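Local coordinates for tRNA endonuclease VMS1 (Saccharomyces cerevisiae, PDB 5WHG), which cleaves peptidyl-tRNAs on the 60S ribosomal subunit, releasing incompletely made polypeptides for degradation downstream of ribosome-associated quality control, at residues S47-S52 / L69-R74; G220-H225 / P305-C310. One frame throughout, in Å; residues are numbered along the deposited sequence.

Contact 1: residues S47-S52 / L69-R74; sequences SVCQMS and LMNVKR. With ZN (zinc ion), chain B.
In the C2H2 zinc finger of this protein, the loop that carries Cys49 packs through Val48 and Cys49 on Asn71 and Val72 of the helix 66-76. Cys49 SG binds the zinc ion at 2.3 Å; Cys46, which forms a CxxC pair with it, and the histidines His62 and His68 complete the site. His68 itself lies on the helix, one turn before Val72, so the metal already ties loop to helix and the contacts here add to that tie. Val48 faces the helix and works with both branches. Its CG2, anti to the backbone N, lies 3.4 Å from Asn71 O, against the helix backbone. The other branch, CG1, is 3.9 Å from the zinc ion and 4.1 Å from Val72 CG2, the two valine side chains crossing at about a right angle. A short branched residue suits this place, since it reaches the helix and sets one methyl, CG1, beside the metal, with no donor atom to compete for it. Val72 is buried, and its CG2, held beside its own backbone N, gives Val48 CG1 an apolar surface. Asn71 points at the loop from the helix and meets the thiolate ligand: its CB is 4.0 Å from Cys49 SG, while the amide nitrogen ND2 stands 3.7 Å from that same Cys49 SG.

Contact 2: residues G220-H225 / P305-C310; sequences GAIVSH and PYLSKC
Ile222 meets Tyr306, Leu307 and Cys310, and the strand that carries it leads up to it through two small buried residues, Gly220 and Ala221. Ile222 then turns its side chain to the helix 304-308. With CG1 beside the backbone N (chi1 -59°) and CG2 anti to it, the two branches spread over the root of the tyrosine: CG1 lies 3.9 Å from Tyr306 CB, and CG2 reaches the ring obliquely, 3.9 Å from Tyr306 CD1. The terminal methyl CD1 goes further, to 3.9 Å from Leu307 CD2, with these two side chains at about a right angle, and it ends 4.4 Å from Cys310 SG. The sheet, in the VLRF1 domain that mediates binding to the 60S subunit, is mixed, with strand 217-224 between 247-255 and 207-214, and the helix packs on the face from which Ile222 projects. A long, branched aliphatic residue fits here because it can touch three residues over one helical turn and the exit from it. Tyr306 keeps its hydrocarbon part against Ile222 while its hydroxyl hydrogen-bonds to Glu250 on the neighbouring strand, which gives the buried polar end a partner. Leucine suits the next position, since Leu307 has its CG beside the backbone N (chi1 -69°) and from there extends the methyl CD2 to the isoleucine tip. Beyond Ile222 the strand turns Val223 away from the helix, and after Ser224 the chain leaves the sheet at His225, whose NE2 is hydrogen-bonded to Ser208 OG on strand 207-214.

Contact 2 is buried near the middle of the chain, whereas contact 1 lies about 20 Å from the chain's centre and is only partly buried; their centres are about 16 Å apart. Neither has a hydrogen bond across its segments. Contact 1 is built beside a metal site, which joins its loop to its helix through Cys49 and His68, with a small apolar patch beside the thiolate, while contact 2 relies on aliphatic and aromatic packing between a sheet and a helix. The two meet where Lys73 CG of the zinc-finger helix comes 3.3 Å from Tyr306 OH. Strand 247-255 serves both neighbourhoods: Glu250 touches Lys73, pairs with Ile222 through its backbone and binds the tyrosine hydroxyl.

Contact 1: residues S47-S52 / L69-R74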
ATOM      1  N   SER A  47       4.186 -13.398  16.298  1.00132.37           N
ATOM      2  CA  SER A  47       4.513 -14.653  15.636  1.00131.43           C
ATOM      3  C   SER A  47       5.879 -14.604  14.967  1.00123.30           C
ATOM      4  O   SER A  47       6.554 -15.637  14.868  1.00126.28           O
ATOM      5  CB  SER A  47       3.427 -14.983  14.613  1.00133.34           C
ATOM      6  OG  SER A  47       2.937 -13.785  14.018  1.00133.91           O
ATOM      7  N   VAL A  48       6.304 -13.422  14.517  1.00112.03           N
ATOM      8  CA  VAL A  48       7.572 -13.308  13.805  1.00107.02           C
ATOM      9  C   VAL A  48       8.759 -13.212  14.756  1.00114.58           C
ATOM     10  O   VAL A  48       9.901 -13.423  14.333  1.00120.96           O
ATOM     11  CB  VAL A  48       7.532 -12.103  12.849  1.00 99.36           C
ATOM     12  CG1 VAL A  48       7.669 -10.810  13.612  1.00 94.78           C
ATOM     13  CG2 VAL A  48       8.612 -12.225  11.808  1.00106.63           C
ATOM     14  N   CYS A  49       8.521 -12.920  16.035  1.00117.22           N
ATOM     15  CA  CYS A  49       9.569 -12.886  17.045  1.00113.27           C
ATOM     16  C   CYS A  49       9.557 -14.097  17.960  1.00113.82           C
ATOM     17  O   CYS A  49      10.516 -14.278  18.715  1.00125.61           O
ATOM     18  CB  CYS A  49       9.444 -11.622  17.906  1.00116.30           C
ATOM     19  SG  CYS A  49       9.400 -10.068  16.977  1.00111.28           S
ATOM     20  N   GLN A  50       8.504 -14.919  17.916  1.00112.05           N
ATOM     21  CA  GLN A  50       8.310 -16.029  18.855  1.00117.50           C
ATOM     22  C   GLN A  50       8.322 -15.526  20.300  1.00130.95           C
ATOM     23  O   GLN A  50       8.889 -16.156  21.200  1.00134.98           O
ATOM     24  CB  GLN A  50       9.353 -17.130  18.638  1.00126.88           C
ATOM     25  CG  GLN A  50       9.476 -17.604  17.183  1.00128.78           C
ATOM     26  CD  GLN A  50      10.518 -18.708  16.991  1.00138.77           C
ATOM     27  OE1 GLN A  50      10.713 -19.565  17.860  1.00146.76           O
ATOM     28  NE2 GLN A  50      11.190 -18.690  15.843  1.00136.37           N
HETATM   29  N   MSE A  51       7.663 -14.386  20.523  1.00130.69           N
HETATM   30  CA  MSE A  51       7.745 -13.664  21.792  1.00151.70           C
HETATM   31  C   MSE A  51       6.389 -13.117  22.278  1.00151.42           C
HETATM   32  O   MSE A  51       5.803 -12.222  21.664  1.00140.30           O
HETATM   33  CB  MSE A  51       8.767 -12.532  21.645  1.00162.41           C
HETATM   34  CG  MSE A  51       8.816 -11.499  22.756  1.00175.66           C
HETATM   35 SE   MSE A  51       9.957 -10.031  22.150  1.00183.79          SE
HETATM   36  CE  MSE A  51       9.248  -8.565  23.232  1.00189.19           C
ATOM     37  N   SER A  52       5.905 -13.665  23.392  1.00159.03           N
ATOM     38  CA  SER A  52       4.621 -13.268  23.975  1.00154.41           C
ATOM     39  C   SER A  52       4.793 -12.332  25.176  1.00158.84           C
ATOM     40  O   SER A  52       4.059 -11.352  25.327  1.00150.71           O
ATOM     41  CB  SER A  52       3.828 -14.507  24.394  1.00143.60           C
ATOM     42  OG  SER A  52       4.625 -15.351  25.201  1.00145.52           O
ATOM     43  N   LEU A  69      10.477  -4.547  14.078  1.00115.06           N
ATOM     44  CA  LEU A  69      10.549  -4.120  12.687  1.00116.24           C
ATOM     45  C   LEU A  69      11.621  -4.881  11.919  1.00114.33           C
ATOM     46  O   LEU A  69      11.417  -5.248  10.753  1.00106.54           O
ATOM     47  CB  LEU A  69      10.793  -2.616  12.612  1.00130.33           C
ATOM     48  CG  LEU A  69       9.510  -1.800  12.448  1.00132.99           C
ATOM     49  CD1 LEU A  69       9.830  -0.326  12.283  1.00132.44           C
ATOM     50  CD2 LEU A  69       8.702  -2.328  11.260  1.00127.94           C
HETATM   51  N   MSE A  70      12.763  -5.131  12.543  1.00121.99           N
HETATM   52  CA  MSE A  70      13.828  -5.842  11.847  1.00126.46           C
HETATM   53  C   MSE A  70      13.450  -7.306  11.630  1.00114.17           C
HETATM   54  O   MSE A  70      13.776  -7.891  10.600  1.00110.91           O
HETATM   55  CB  MSE A  70      15.141  -5.730  12.618  1.00145.90           C
HETATM   56  CG  MSE A  70      15.532  -4.299  12.939  1.00159.99           C
HETATM   57 SE   MSE A  70      17.094  -4.164  14.109  1.00177.75          SE
HETATM   58  CE  MSE A  70      18.479  -4.494  12.766  1.00178.08           C
ATOM     59  N   ASN A  71      12.749  -7.891  12.603  1.00109.68           N
ATOM     60  CA  ASN A  71      12.298  -9.270  12.453  1.00108.60           C
ATOM     61  C   ASN A  71      11.236  -9.398  11.367  1.00105.45           C
ATOM     62  O   ASN A  71      11.227 -10.381  10.617  1.00105.79           O
ATOM     63  CB  ASN A  71      11.775  -9.787  13.782  1.00 92.08           C
ATOM     64  CG  ASN A  71      12.857 -10.383  14.610  1.00 98.50           C
ATOM     65  OD1 ASN A  71      13.664 -11.157  14.111  1.00100.15           O
ATOM     66  ND2 ASN A  71      12.904 -10.018  15.879  1.00108.62           N
ATOM     67  N   VAL A  72      10.321  -8.427  11.281  1.00102.59           N
ATOM     68  CA  VAL A  72       9.421  -8.358  10.133  1.00 92.91           C
ATOM     69  C   VAL A  72      10.234  -8.279   8.851  1.00 82.71           C
ATOM     70  O   VAL A  72      10.021  -9.046   7.903  1.00 76.95           O
ATOM     71  CB  VAL A  72       8.467  -7.155  10.258  1.00 91.65           C
ATOM     72  CG1 VAL A  72       7.869  -6.832   8.907  1.00 95.25           C
ATOM     73  CG2 VAL A  72       7.357  -7.427  11.250  1.00 86.43           C
ATOM     74  N   LYS A  73      11.179  -7.338   8.812  1.00 83.38           N
ATOM     75  CA  LYS A  73      12.052  -7.183   7.655  1.00 86.97           C
ATOM     76  C   LYS A  73      12.801  -8.480   7.359  1.00 91.39           C
ATOM     77  O   LYS A  73      12.785  -8.975   6.228  1.00 90.06           O
ATOM     78  CB  LYS A  73      13.022  -6.031   7.918  1.00 93.54           C
ATOM     79  CG  LYS A  73      13.301  -5.118   6.756  1.00 92.52           C
ATOM     80  CD  LYS A  73      13.771  -3.784   7.292  1.00 97.18           C
ATOM     81  CE  LYS A  73      14.155  -2.836   6.182  1.00106.08           C
ATOM     82  NZ  LYS A  73      15.019  -1.725   6.705  1.00119.87           N
ATOM     83  N   ARG A  74      13.439  -9.065   8.379  1.00 91.34           N
ATOM     84  CA  ARG A  74      14.189 -10.298   8.163  1.00 85.07           C
ATOM     85  C   ARG A  74      13.310 -11.388   7.561  1.00 86.02           C
ATOM     86  O   ARG A  74      13.747 -12.121   6.670  1.00 96.21           O
ATOM     87  CB  ARG A  74      14.814 -10.789   9.472  1.00 86.20           C
ATOM     88  CG  ARG A  74      14.658 -12.287   9.655  1.00 85.80           C
ATOM     89  CD  ARG A  74      15.717 -12.925  10.503  1.00100.34           C
ATOM     90  NE  ARG A  74      15.403 -14.340  10.660  1.00104.79           N
ATOM     91  CZ  ARG A  74      16.158 -15.191  11.337  1.00109.84           C
ATOM     92  NH1 ARG A  74      17.270 -14.761  11.908  1.00110.49           N
ATOM     93  NH2 ARG A  74      15.801 -16.465  11.440  1.00109.72           N
TER
HETATM   94 ZN    ZN B 501       7.493  -8.734  16.860  1.00127.25          ZN

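Contact 2: residues G220-H225 / P305-C310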
ATOM      1  N   GLY A 220      10.096   4.220  -5.890  1.00 73.42           N
ATOM      2  CA  GLY A 220       9.424   3.024  -5.438  1.00 66.00           C
ATOM      3  C   GLY A 220       9.577   2.866  -3.937  1.00 69.80           C
ATOM      4  O   GLY A 220      10.502   3.406  -3.325  1.00 68.16           O
ATOM      5  N   ALA A 221       8.634   2.127  -3.343  1.00 67.22           N
ATOM      6  CA  ALA A 221       8.721   1.815  -1.921  1.00 64.80           C
ATOM      7  C   ALA A 221       7.970   0.525  -1.614  1.00 69.51           C
ATOM      8  O   ALA A 221       7.019   0.166  -2.312  1.00 73.75           O
ATOM      9  CB  ALA A 221       8.184   2.970  -1.076  1.00 62.96           C
ATOM     10  N   ILE A 222       8.426  -0.183  -0.579  1.00 72.76           N
ATOM     11  CA  ILE A 222       7.673  -1.264   0.059  1.00 71.16           C
ATOM     12  C   ILE A 222       7.116  -0.694   1.364  1.00 72.90           C
ATOM     13  O   ILE A 222       7.878  -0.330   2.266  1.00 78.21           O
ATOM     14  CB  ILE A 222       8.545  -2.506   0.318  1.00 71.19           C
ATOM     15  CG1 ILE A 222       9.152  -3.071  -0.980  1.00 65.32           C
ATOM     16  CG2 ILE A 222       7.745  -3.580   1.030  1.00 66.91           C
ATOM     17  CD1 ILE A 222       8.134  -3.499  -2.053  1.00 61.09           C
ATOM     18  N   VAL A 223       5.792  -0.574   1.470  1.00 63.91           N
ATOM     19  CA  VAL A 223       5.159   0.080   2.614  1.00 70.80           C
ATOM     20  C   VAL A 223       4.575  -0.986   3.534  1.00 79.71           C
ATOM     21  O   VAL A 223       3.908  -1.923   3.077  1.00 73.40           O
ATOM     22  CB  VAL A 223       4.070   1.075   2.166  1.00 70.87           C
ATOM     23  CG1 VAL A 223       2.991   0.373   1.318  1.00 66.54           C
ATOM     24  CG2 VAL A 223       3.433   1.771   3.384  1.00 59.76           C
ATOM     25  N   SER A 224       4.837  -0.854   4.830  1.00 81.16           N
ATOM     26  CA  SER A 224       4.185  -1.697   5.818  1.00 79.82           C
ATOM     27  C   SER A 224       2.794  -1.168   6.134  1.00 78.10           C
ATOM     28  O   SER A 224       2.591   0.042   6.261  1.00 91.16           O
ATOM     29  CB  SER A 224       5.004  -1.749   7.102  1.00 85.75           C
ATOM     30  OG  SER A 224       4.144  -1.851   8.225  1.00 92.22           O
ATOM     31  N   HIS A 225       1.835  -2.077   6.288  1.00 70.67           N
ATOM     32  CA  HIS A 225       0.503  -1.658   6.697  1.00 77.63           C
ATOM     33  C   HIS A 225       0.455  -1.189   8.145  1.00 83.88           C
ATOM     34  O   HIS A 225      -0.519  -0.535   8.534  1.00 92.51           O
ATOM     35  CB  HIS A 225      -0.497  -2.789   6.461  1.00 80.92           C
ATOM     36  CG  HIS A 225      -0.662  -3.156   5.016  1.00 77.72           C
ATOM     37  ND1 HIS A 225      -1.669  -3.985   4.567  1.00 74.31           N
ATOM     38  CD2 HIS A 225       0.049  -2.800   3.916  1.00 71.51           C
ATOM     39  CE1 HIS A 225      -1.561  -4.140   3.256  1.00 67.49           C
ATOM     40  NE2 HIS A 225      -0.530  -3.428   2.835  1.00 68.55           N
ATOM     41  N   PRO A 305      11.688 -10.709  -2.811  1.00 77.91           N
ATOM     42  CA  PRO A 305      11.011 -11.387  -1.685  1.00 79.00           C
ATOM     43  C   PRO A 305       9.843 -10.590  -1.146  1.00 80.67           C
ATOM     44  O   PRO A 305       8.790 -11.170  -0.849  1.00 81.36           O
ATOM     45  CB  PRO A 305      12.123 -11.543  -0.636  1.00 79.48           C
ATOM     46  CG  PRO A 305      13.394 -11.431  -1.394  1.00 75.20           C
ATOM     47  CD  PRO A 305      13.130 -10.521  -2.547  1.00 73.57           C
ATOM     48  N   TYR A 306      10.020  -9.267  -1.010  1.00 69.59           N
ATOM     49  CA  TYR A 306       8.922  -8.363  -0.644  1.00 75.30           C
ATOM     50  C   TYR A 306       7.762  -8.423  -1.636  1.00 73.17           C
ATOM     51  O   TYR A 306       6.596  -8.475  -1.225  1.00 72.80           O
ATOM     52  CB  TYR A 306       9.420  -6.921  -0.576  1.00 67.83           C
ATOM     53  CG  TYR A 306      10.391  -6.584   0.512  1.00 72.28           C
ATOM     54  CD1 TYR A 306      10.019  -6.659   1.844  1.00 78.50           C
ATOM     55  CD2 TYR A 306      11.661  -6.136   0.211  1.00 70.71           C
ATOM     56  CE1 TYR A 306      10.888  -6.324   2.845  1.00 82.06           C
ATOM     57  CE2 TYR A 306      12.536  -5.785   1.211  1.00 78.28           C
ATOM     58  CZ  TYR A 306      12.141  -5.887   2.529  1.00 88.16           C
ATOM     59  OH  TYR A 306      12.998  -5.536   3.545  1.00100.37           O
ATOM     60  N   LEU A 307       8.064  -8.343  -2.952  1.00 72.11           N
ATOM     61  CA  LEU A 307       7.028  -8.247  -3.988  1.00 67.59           C
ATOM     62  C   LEU A 307       6.161  -9.502  -4.058  1.00 73.49           C
ATOM     63  O   LEU A 307       4.961  -9.413  -4.339  1.00 75.33           O
ATOM     64  CB  LEU A 307       7.652  -7.958  -5.361  1.00 64.45           C
ATOM     65  CG  LEU A 307       8.266  -6.542  -5.491  1.00 73.74           C
ATOM     66  CD1 LEU A 307       9.076  -6.289  -6.797  1.00 64.28           C
ATOM     67  CD2 LEU A 307       7.193  -5.475  -5.318  1.00 69.02           C
ATOM     68  N   SER A 308       6.723 -10.672  -3.782  1.00 83.12           N
ATOM     69  CA  SER A 308       5.894 -11.868  -3.846  1.00 77.77           C
ATOM     70  C   SER A 308       4.966 -11.997  -2.647  1.00 73.48           C
ATOM     71  O   SER A 308       3.970 -12.718  -2.733  1.00 76.80           O
ATOM     72  CB  SER A 308       6.777 -13.102  -3.985  1.00 71.36           C
ATOM     73  OG  SER A 308       7.688 -13.149  -2.916  1.00 91.58           O
ATOM     74  N   LYS A 309       5.222 -11.260  -1.567  1.00 76.13           N
ATOM     75  CA  LYS A 309       4.335 -11.228  -0.406  1.00 79.10           C
ATOM     76  C   LYS A 309       3.437  -9.983  -0.341  1.00 85.12           C
ATOM     77  O   LYS A 309       2.754  -9.788   0.675  1.00 80.66           O
ATOM     78  CB  LYS A 309       5.151 -11.321   0.891  1.00 72.02           C
ATOM     79  CG  LYS A 309       6.111 -12.500   0.956  1.00 78.65           C
ATOM     80  CD  LYS A 309       7.020 -12.374   2.170  1.00 88.01           C
ATOM     81  CE  LYS A 309       7.817 -13.652   2.431  1.00 84.47           C
ATOM     82  NZ  LYS A 309       8.958 -13.805   1.482  1.00 84.14           N
ATOM     83  N   CYS A 310       3.406  -9.132  -1.373  1.00 84.39           N
ATOM     84  CA  CYS A 310       2.602  -7.909  -1.272  1.00 82.56           C
ATOM     85  C   CYS A 310       1.130  -8.189  -1.518  1.00 74.59           C
ATOM     86  O   CYS A 310       0.774  -8.960  -2.412  1.00 68.87           O
ATOM     87  CB  CYS A 310       3.061  -6.842  -2.262  1.00 69.65           C
ATOM     88  SG  CYS A 310       4.481  -5.963  -1.732  1.00 75.03           S
TER